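Local atomic coordinates of sulfoquinovosidase (Escherichia coli, PDB entry 5AEG), a protein that hydrolyses alpha-sulfoquinovosides, including the plant sulfolipid sulfoquinovosyl diacylglyceride, to release sulfoquinovose for use as a source of carbon and sulfur. Residues C132-S137 with V487-S492. Residues are numbered along the deposited sequence; the frame is centred on the assembly and turned at random.
Sequences CGEQFS and VPAALS
The methyl of Ala489 lies over one face of the Phe136 ring, a CH-pi contact with CB 3.8 Å from the ring centroid. It sits off centre, toward CE2 and CD2. The Phe136 side chain also touches Gln153 and Arg157, and lies about 7 Å from the side chain of Asp472, probably the proton donor. The extended chain of Glu134 runs past the same methyl, with CG 3.6 Å from Ala489 CB. Its carboxylate goes on to His501, with OE2 hydrogen-bonded to NE2. The one hydrogen bond across the contact is nearly straight: Gln135 N donates to Ser492 OG at 2.9 Å and 174°. Ser492 holds OG between its own backbone N and carbonyl carbon (chi1 59°), close to the carbonyl oxygens of Pro488 and Ala489. With an alanine in place of Ser492, the buried Gln135 N would probably lose its acceptor. The Pro488 ring packs with CG 3.5 Å from Phe136 O. Within its own loop, Gln135 folds back, bent at chi2 (-64°), and NE2 bonds to Cys132 O. The contact joins the N-terminal beta domain to the catalytic TIM barrel. Residues 132-137 run from the end of strand 129-133 into a loop against helix 486-495, which touches strands 501-505 and 607-609.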
loop_
_atom_site.group_PDB
_atom_site.type_symbol
_atom_site.label_atom_id
_atom_site.label_comp_id
_atom_site.label_asym_id
_atom_site.label_seq_id
_atom_site.Cartn_x
_atom_site.Cartn_y
_atom_site.Cartn_z
ATOM N N CYS A 132 0.668 10.181 0.808
ATOM C CA CYS A 132 1.837 9.799 0.035
ATOM C C CYS A 132 1.939 8.307 -0.164
ATOM O O CYS A 132 3.059 7.774 -0.326
ATOM C CB CYS A 132 3.149 10.404 0.501
ATOM S SG CYS A 132 3.407 12.182 0.179
ATOM N N GLY A 133 0.796 7.651 -0.277
ATOM C CA GLY A 133 0.706 6.203 -0.490
ATOM C C GLY A 133 0.749 5.466 0.822
ATOM O O GLY A 133 0.049 5.846 1.783
ATOM N N GLU A 134 1.557 4.402 0.877
ATOM C CA GLU A 134 1.647 3.536 2.064
ATOM C C GLU A 134 2.969 3.845 2.745
ATOM O O GLU A 134 4.050 3.476 2.266
ATOM C CB GLU A 134 1.525 2.060 1.658
ATOM C CG GLU A 134 1.376 1.070 2.865
ATOM C CD GLU A 134 1.195 -0.330 2.395
ATOM O OE1 GLU A 134 1.469 -0.541 1.164
ATOM O OE2 GLU A 134 0.650 -1.166 3.145
ATOM N N GLN A 135 2.863 4.497 3.899
ATOM C CA GLN A 135 3.917 4.941 4.730
ATOM C C GLN A 135 3.949 4.150 6.041
ATOM O O GLN A 135 2.937 3.965 6.685
ATOM C CB GLN A 135 3.782 6.427 4.982
ATOM C CG GLN A 135 3.966 7.256 3.685
ATOM C CD GLN A 135 5.377 7.128 3.096
ATOM O OE1 GLN A 135 6.375 6.846 3.812
ATOM N NE2 GLN A 135 5.495 7.429 1.822
ATOM N N PHE A 136 5.115 3.604 6.348
ATOM C CA PHE A 136 5.200 2.665 7.465
ATOM C C PHE A 136 5.841 3.198 8.741
ATOM O O PHE A 136 5.712 2.557 9.785
ATOM C CB PHE A 136 5.995 1.423 6.966
ATOM C CG PHE A 136 5.271 0.542 6.009
ATOM C CD1 PHE A 136 5.349 0.793 4.636
ATOM C CD2 PHE A 136 4.616 -0.613 6.438
ATOM C CE1 PHE A 136 4.719 -0.000 3.725
ATOM C CE2 PHE A 136 4.025 -1.433 5.539
ATOM C CZ PHE A 136 4.061 -1.113 4.175
ATOM N N SER A 137 6.610 4.301 8.690
ATOM C CA SER A 137 7.200 4.913 9.868
ATOM C C SER A 137 6.519 6.194 10.359
ATOM O O SER A 137 6.658 6.580 11.533
ATOM C CB SER A 137 8.686 5.270 9.609
ATOM O OG SER A 137 9.470 4.100 9.363
ATOM N N VAL A 487 -0.077 -0.231 11.132
ATOM C CA VAL A 487 -1.101 0.793 11.357
ATOM C C VAL A 487 -0.907 2.117 10.583
ATOM O O VAL A 487 -1.787 2.500 9.857
ATOM C CB VAL A 487 -1.362 1.052 12.846
ATOM C CG1 VAL A 487 -2.570 1.950 13.019
ATOM C CG2 VAL A 487 -1.640 -0.277 13.576
ATOM N N PRO A 488 0.280 2.758 10.629
ATOM C CA PRO A 488 0.500 3.869 9.699
ATOM C C PRO A 488 0.384 3.473 8.254
ATOM O O PRO A 488 -0.113 4.264 7.460
ATOM C CB PRO A 488 1.881 4.425 10.054
ATOM C CG PRO A 488 2.502 3.431 10.962
ATOM C CD PRO A 488 1.373 2.597 11.570
ATOM N N ALA A 489 0.723 2.224 7.903
ATOM C CA ALA A 489 0.537 1.745 6.535
ATOM C C ALA A 489 -0.932 1.762 6.121
ATOM O O ALA A 489 -1.309 2.222 5.020
ATOM C CB ALA A 489 1.196 0.383 6.411
ATOM N N ALA A 490 -1.818 1.262 6.986
ATOM C CA ALA A 490 -3.247 1.313 6.705
ATOM C C ALA A 490 -3.791 2.764 6.590
ATOM O O ALA A 490 -4.583 3.063 5.714
ATOM C CB ALA A 490 -4.024 0.636 7.795
ATOM N N LEU A 491 -3.365 3.606 7.508
ATOM C CA LEU A 491 -3.926 4.938 7.667
ATOM C C LEU A 491 -3.438 5.856 6.550
ATOM O O LEU A 491 -4.231 6.637 6.005
ATOM C CB LEU A 491 -3.582 5.562 8.965
ATOM C CG LEU A 491 -4.186 4.831 10.202
ATOM C CD1 LEU A 491 -3.729 5.507 11.467
ATOM C CD2 LEU A 491 -5.704 4.735 10.136
ATOM N N SER A 492 -2.156 5.780 6.232
ATOM C CA SER A 492 -1.611 6.511 5.076
ATOM C C SER A 492 -2.336 6.133 3.799
ATOM O O SER A 492 -2.773 6.998 2.996
ATOM C CB SER A 492 -0.105 6.264 4.994
ATOM O OG SER A 492 0.190 4.886 4.870
#